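Local structure of universal stress protein MJ0577 (Methanocaldococcus jannaschii, 1MJH) at residues E16-F28 and S150-S162. The protein binds ATP, with one manganese ion per subunit, as a homodimeric member of the universal stress protein A family. Sequence-based numbering, arbitrary orientation.
Sequences ETAEIALKHVKAF and SNKPVLVVKRKNS. With ATP (adenosine-5'-triphosphate), chain F.
Val-157 meets Ile-20, Ala-21 and His-24 where helix 16-27 covers strand 154-157, the last strand of a five-stranded parallel sheet with order 3-2-1-4-5. This open alpha/beta fold of the universal stress proteins illustrates how a beta-branched residue on the outermost strand of a subunit can pack against a helix. From its root outward, Val-157 CB lies 4.0 Å from Ala-21 CB, where the helix and strand backbones come near. CG1, anti to the backbone N (chi1 179°), reaches Ile-20 CG2, 3.6 Å away, and also touches His-24 CD2. CG2 sits over one face of the same imidazole, in a CH-pi contact 3.9 Å from its centroid. The ring's ND1 is meanwhile hydrogen-bonded to Tyr-5 OH of the second subunit, whose antiparallel strand continues the sheet beyond strand 154-157. An alanine in place of His-24 would probably leave that tyrosine hydroxyl without its partner and the Val-157 methyls without their aromatic cover. Farther along, Leu-155 CD2 touches Phe-28 CE1 at 3.8 Å.

At the other end, aliphatic parts of Arg-159 and Lys-160 lie against Thr-17 and Glu-16, and the polar link runs through water. Arg-159 CB lies 3.3 Å from Thr-17 OG1, while the arginine's guanidinium group leads away to Asn-133, an ATP-binding residue. Lys-160 crosses Glu-16 at about a right angle, CE against CG at 3.5 Å, yet its NZ stays 5.1 Å from Glu-16 OE1. A single water bridges the segments instead, donating to Glu-16 OE2, hydrogen-bonding Thr-17 OG1 and accepting from the backbone N of Lys-160 at 2.9 Å.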
loop_
_atom_site.group_PDB
_atom_site.type_symbol
_atom_site.label_atom_id
_atom_site.label_comp_id
_atom_site.label_asym_id
_atom_site.label_seq_id
_atom_site.Cartn_x
_atom_site.Cartn_y
_atom_site.Cartn_z
ATOM N N GLU B 16 -14.513 1.745 -10.628
ATOM C CA GLU B 16 -13.446 2.242 -11.493
ATOM C C GLU B 16 -12.090 2.187 -10.804
ATOM O O GLU B 16 -11.070 1.911 -11.435
ATOM C CB GLU B 16 -13.796 3.679 -11.844
ATOM C CG GLU B 16 -12.769 4.609 -12.422
ATOM C CD GLU B 16 -13.422 6.005 -12.486
ATOM O OE1 GLU B 16 -14.159 6.102 -13.505
ATOM O OE2 GLU B 16 -13.221 6.849 -11.575
ATOM N N THR B 17 -12.047 2.597 -9.514
ATOM C CA THR B 17 -10.728 2.574 -8.847
ATOM C C THR B 17 -10.226 1.139 -8.657
ATOM O O THR B 17 -9.040 0.891 -8.862
ATOM C CB THR B 17 -10.833 3.263 -7.459
ATOM O OG1 THR B 17 -11.314 4.624 -7.671
ATOM C CG2 THR B 17 -9.439 3.461 -6.899
ATOM N N ALA B 18 -11.086 0.198 -8.327
ATOM C CA ALA B 18 -10.628 -1.206 -8.225
ATOM C C ALA B 18 -10.069 -1.653 -9.577
ATOM O O ALA B 18 -9.193 -2.521 -9.679
ATOM C CB ALA B 18 -11.776 -2.112 -7.743
ATOM N N GLU B 19 -10.661 -1.210 -10.717
ATOM C CA GLU B 19 -10.096 -1.583 -12.034
ATOM C C GLU B 19 -8.722 -1.011 -12.263
ATOM O O GLU B 19 -7.893 -1.675 -12.883
ATOM C CB GLU B 19 -11.066 -1.124 -13.145
ATOM C CG GLU B 19 -12.208 -2.150 -13.231
ATOM C CD GLU B 19 -11.754 -3.358 -14.065
ATOM O OE1 GLU B 19 -11.155 -3.252 -15.173
ATOM O OE2 GLU B 19 -12.037 -4.476 -13.556
ATOM N N ILE B 20 -8.387 0.186 -11.701
ATOM C CA ILE B 20 -7.026 0.655 -11.755
ATOM C C ILE B 20 -6.121 -0.311 -10.987
ATOM O O ILE B 20 -5.009 -0.614 -11.425
ATOM C CB ILE B 20 -6.821 2.080 -11.186
ATOM C CG1 ILE B 20 -7.844 3.009 -11.872
ATOM C CG2 ILE B 20 -5.406 2.572 -11.489
ATOM C CD1 ILE B 20 -7.793 4.435 -11.319
ATOM N N ALA B 21 -6.562 -0.697 -9.813
ATOM C CA ALA B 21 -5.766 -1.647 -8.991
ATOM C C ALA B 21 -5.525 -2.938 -9.720
ATOM O O ALA B 21 -4.505 -3.590 -9.466
ATOM C CB ALA B 21 -6.525 -1.914 -7.675
ATOM N N LEU B 22 -6.431 -3.441 -10.588
ATOM C CA LEU B 22 -6.148 -4.636 -11.375
ATOM C C LEU B 22 -4.902 -4.479 -12.203
ATOM O O LEU B 22 -4.143 -5.453 -12.436
ATOM C CB LEU B 22 -7.394 -4.959 -12.235
ATOM C CG LEU B 22 -7.256 -6.172 -13.146
ATOM C CD1 LEU B 22 -6.955 -7.431 -12.381
ATOM C CD2 LEU B 22 -8.637 -6.312 -13.852
ATOM N N LYS B 23 -4.641 -3.276 -12.771
ATOM C CA LYS B 23 -3.442 -3.041 -13.531
ATOM C C LYS B 23 -2.178 -3.368 -12.707
ATOM O O LYS B 23 -1.206 -3.871 -13.273
ATOM C CB LYS B 23 -3.328 -1.599 -14.033
ATOM C CG LYS B 23 -4.576 -1.171 -14.838
ATOM C CD LYS B 23 -4.391 0.287 -15.281
ATOM C CE LYS B 23 -5.272 0.693 -16.432
ATOM N NZ LYS B 23 -5.201 -0.115 -17.683
ATOM N N HIS B 24 -2.230 -3.000 -11.428
ATOM C CA HIS B 24 -1.081 -3.243 -10.533
ATOM C C HIS B 24 -0.985 -4.711 -10.192
ATOM O O HIS B 24 0.137 -5.242 -10.180
ATOM C CB HIS B 24 -1.202 -2.397 -9.238
ATOM C CG HIS B 24 -1.067 -0.938 -9.599
ATOM N ND1 HIS B 24 0.127 -0.274 -9.344
ATOM C CD2 HIS B 24 -1.947 -0.060 -10.140
ATOM C CE1 HIS B 24 -0.031 0.978 -9.774
ATOM N NE2 HIS B 24 -1.274 1.166 -10.287
ATOM N N VAL B 25 -2.101 -5.417 -10.013
ATOM C CA VAL B 25 -1.994 -6.876 -9.834
ATOM C C VAL B 25 -1.265 -7.515 -11.013
ATOM O O VAL B 25 -0.404 -8.400 -10.850
ATOM C CB VAL B 25 -3.392 -7.503 -9.692
ATOM C CG1 VAL B 25 -3.313 -9.041 -9.548
ATOM C CG2 VAL B 25 -4.076 -6.911 -8.440
ATOM N N LYS B 26 -1.644 -7.110 -12.214
ATOM C CA LYS B 26 -0.980 -7.630 -13.429
ATOM C C LYS B 26 0.484 -7.298 -13.451
ATOM O O LYS B 26 1.341 -8.125 -13.853
ATOM C CB LYS B 26 -1.719 -7.119 -14.698
ATOM C CG LYS B 26 -3.147 -7.714 -14.746
ATOM C CD LYS B 26 -3.995 -7.092 -15.864
ATOM C CE LYS B 26 -3.404 -7.239 -17.252
ATOM N NZ LYS B 26 -4.244 -6.538 -18.293
ATOM N N ALA B 27 0.893 -6.104 -12.961
ATOM C CA ALA B 27 2.298 -5.753 -12.930
ATOM C C ALA B 27 3.150 -6.566 -11.999
ATOM O O ALA B 27 4.391 -6.597 -12.129
ATOM C CB ALA B 27 2.433 -4.232 -12.678
ATOM N N PHE B 28 2.529 -7.219 -11.000
ATOM C CA PHE B 28 3.290 -8.067 -10.082
ATOM C C PHE B 28 3.674 -9.397 -10.744
ATOM O O PHE B 28 4.365 -10.151 -10.095
ATOM C CB PHE B 28 2.487 -8.304 -8.808
ATOM C CG PHE B 28 2.744 -7.303 -7.724
ATOM C CD1 PHE B 28 2.451 -5.969 -7.901
ATOM C CD2 PHE B 28 3.325 -7.676 -6.513
ATOM C CE1 PHE B 28 2.692 -5.035 -6.914
ATOM C CE2 PHE B 28 3.575 -6.743 -5.536
ATOM C CZ PHE B 28 3.270 -5.415 -5.727
ATOM N N SER B 150 -5.512 -5.382 9.212
ATOM C CA SER B 150 -4.673 -6.455 8.726
ATOM C C SER B 150 -3.211 -6.261 9.036
ATOM O O SER B 150 -2.673 -5.128 8.968
ATOM C CB SER B 150 -4.862 -6.570 7.197
ATOM O OG SER B 150 -4.070 -7.640 6.672
ATOM N N ASN B 151 -2.448 -7.349 9.241
ATOM C CA ASN B 151 -1.001 -7.206 9.362
ATOM C C ASN B 151 -0.269 -7.493 8.065
ATOM O O ASN B 151 0.948 -7.522 7.931
ATOM C CB ASN B 151 -0.479 -8.146 10.450
ATOM C CG ASN B 151 -0.716 -9.620 10.170
ATOM O OD1 ASN B 151 -1.043 -10.061 9.068
ATOM N ND2 ASN B 151 -0.545 -10.430 11.210
ATOM N N LYS B 152 -1.046 -7.533 6.935
ATOM C CA LYS B 152 -0.424 -7.790 5.656
ATOM C C LYS B 152 0.005 -6.474 4.999
ATOM O O LYS B 152 -0.709 -5.494 5.262
ATOM C CB LYS B 152 -1.460 -8.421 4.691
ATOM C CG LYS B 152 -1.919 -9.842 5.154
ATOM C CD LYS B 152 -0.801 -10.847 5.252
ATOM C CE LYS B 152 -1.422 -12.219 5.659
ATOM N NZ LYS B 152 -0.266 -13.183 5.766
ATOM N N PRO B 153 0.980 -6.495 4.121
ATOM C CA PRO B 153 1.323 -5.302 3.332
ATOM C C PRO B 153 0.132 -4.960 2.434
ATOM O O PRO B 153 -0.518 -5.892 1.901
ATOM C CB PRO B 153 2.529 -5.729 2.485
ATOM C CG PRO B 153 3.081 -6.979 3.160
ATOM C CD PRO B 153 1.880 -7.592 3.781
ATOM N N VAL B 154 -0.206 -3.665 2.376
ATOM C CA VAL B 154 -1.321 -3.242 1.506
ATOM C C VAL B 154 -0.841 -2.208 0.475
ATOM O O VAL B 154 -0.312 -1.156 0.862
ATOM C CB VAL B 154 -2.402 -2.568 2.358
ATOM C CG1 VAL B 154 -3.593 -2.141 1.449
ATOM C CG2 VAL B 154 -3.011 -3.529 3.397
ATOM N N LEU B 155 -0.987 -2.586 -0.784
ATOM C CA LEU B 155 -0.710 -1.611 -1.889
ATOM C C LEU B 155 -2.008 -0.866 -2.135
ATOM O O LEU B 155 -2.954 -1.464 -2.620
ATOM C CB LEU B 155 -0.175 -2.332 -3.123
ATOM C CG LEU B 155 -0.006 -1.407 -4.377
ATOM C CD1 LEU B 155 0.927 -0.251 -4.056
ATOM C CD2 LEU B 155 0.599 -2.229 -5.548
ATOM N N VAL B 156 -2.052 0.440 -1.886
ATOM C CA VAL B 156 -3.209 1.271 -2.091
ATOM C C VAL B 156 -3.053 2.028 -3.417
ATOM O O VAL B 156 -2.121 2.794 -3.575
ATOM C CB VAL B 156 -3.349 2.331 -0.980
ATOM C CG1 VAL B 156 -4.623 3.137 -1.259
ATOM C CG2 VAL B 156 -3.400 1.718 0.438
ATOM N N VAL B 157 -3.914 1.700 -4.386
ATOM C CA VAL B 157 -3.836 2.307 -5.707
ATOM C C VAL B 157 -4.853 3.459 -5.749
ATOM O O VAL B 157 -6.037 3.204 -5.489
ATOM C CB VAL B 157 -4.207 1.269 -6.767
ATOM C CG1 VAL B 157 -4.163 1.867 -8.190
ATOM C CG2 VAL B 157 -3.192 0.102 -6.772
ATOM N N LYS B 158 -4.397 4.653 -6.085
ATOM C CA LYS B 158 -5.336 5.794 -5.921
ATOM C C LYS B 158 -6.314 5.920 -7.075
ATOM O O LYS B 158 -6.106 5.494 -8.211
ATOM C CB LYS B 158 -4.554 7.139 -5.866
ATOM C CG LYS B 158 -3.474 7.148 -4.765
ATOM C CD LYS B 158 -4.026 6.992 -3.387
ATOM C CE LYS B 158 -5.211 7.856 -2.931
ATOM N NZ LYS B 158 -4.798 9.329 -2.859
ATOM N N ARG B 159 -7.423 6.586 -6.751
ATOM C CA ARG B 159 -8.469 6.836 -7.760
ATOM C C ARG B 159 -7.966 7.806 -8.826
ATOM O O ARG B 159 -6.940 8.415 -8.677
ATOM C CB ARG B 159 -9.675 7.471 -7.044
ATOM C CG ARG B 159 -9.303 8.799 -6.355
ATOM C CD ARG B 159 -10.544 9.425 -5.687
ATOM N NE ARG B 159 -10.173 10.643 -4.935
ATOM C CZ ARG B 159 -11.049 11.280 -4.139
ATOM N NH1 ARG B 159 -12.283 10.821 -3.945
ATOM N NH2 ARG B 159 -10.696 12.367 -3.462
ATOM N N LYS B 160 -8.739 7.874 -9.925
ATOM C CA LYS B 160 -8.330 8.850 -10.970
ATOM C C LYS B 160 -8.232 10.250 -10.397
ATOM O O LYS B 160 -8.957 10.639 -9.512
ATOM C CB LYS B 160 -9.390 8.826 -12.088
ATOM C CG LYS B 160 -9.336 7.621 -12.995
ATOM C CD LYS B 160 -10.536 7.659 -13.975
ATOM C CE LYS B 160 -10.636 6.301 -14.659
ATOM N NZ LYS B 160 -9.325 5.861 -15.213
ATOM N N ASN B 161 -7.381 11.067 -11.055
ATOM C CA ASN B 161 -7.197 12.459 -10.652
ATOM C C ASN B 161 -8.388 13.279 -11.172
ATOM O O ASN B 161 -8.948 12.959 -12.231
ATOM C CB ASN B 161 -5.915 13.019 -11.252
ATOM C CG ASN B 161 -4.658 12.307 -10.818
ATOM O OD1 ASN B 161 -3.794 11.949 -11.631
ATOM N ND2 ASN B 161 -4.576 12.124 -9.505
ATOM N N SER B 162 -8.896 14.164 -10.338
ATOM C CA SER B 162 -10.177 14.842 -10.544
ATOM C C SER B 162 -11.178 14.066 -11.395
ATOM O O SER B 162 -12.070 14.674 -12.062
ATOM C CB SER B 162 -9.925 16.282 -10.996
ATOM O OG SER B 162 -8.992 16.888 -10.101
ATOM O OXT SER B 162 -11.570 12.950 -10.923
HETATM P PG ATP F . -17.130 3.854 1.274
HETATM O O1G ATP F . -16.426 4.054 2.571
HETATM O O2G ATP F . -17.456 2.473 1.137
HETATM O O3G ATP F . -18.316 4.710 1.125
HETATM P PB ATP F . -15.606 3.905 -1.253
HETATM O O1B ATP F . -15.297 5.079 -2.080
HETATM O O2B ATP F . -16.634 3.077 -1.893
HETATM O O3B ATP F . -16.023 4.367 0.193
HETATM P PA ATP F . -13.913 1.577 -0.477
HETATM O O1A ATP F . -13.167 1.746 0.745
HETATM O O2A ATP F . -15.090 0.777 -0.434
HETATM O O3A ATP F . -14.258 3.079 -1.046
HETATM O "O5'" ATP F . -13.131 1.023 -1.729
HETATM C "C5'" ATP F . -11.704 0.811 -1.571
HETATM C "C4'" ATP F . -11.331 -0.534 -2.167
HETATM O "O4'" ATP F . -11.872 -1.578 -1.263
HETATM C "C3'" ATP F . -11.931 -0.892 -3.517
HETATM O "O3'" ATP F . -11.226 -0.303 -4.619
HETATM C "C2'" ATP F . -11.824 -2.437 -3.468
HETATM O "O2'" ATP F . -10.466 -2.821 -3.763
HETATM C "C1'" ATP F . -12.190 -2.711 -1.986
HETATM N N9 ATP F . -13.590 -3.059 -1.787
HETATM C C8 ATP F . -14.625 -2.272 -1.418
HETATM N N7 ATP F . -15.759 -2.923 -1.245
HETATM C C5 ATP F . -15.472 -4.166 -1.559
HETATM C C6 ATP F . -16.274 -5.296 -1.570
HETATM N N6 ATP F . -17.568 -5.221 -1.256
HETATM N N1 ATP F . -15.696 -6.439 -1.926
HETATM C C2 ATP F . -14.359 -6.508 -2.229
HETATM N N3 ATP F . -13.502 -5.472 -2.239
HETATM C C4 ATP F . -14.173 -4.343 -1.915
HETATM O O HOH W 1 -11.002 6.146 -10.065
#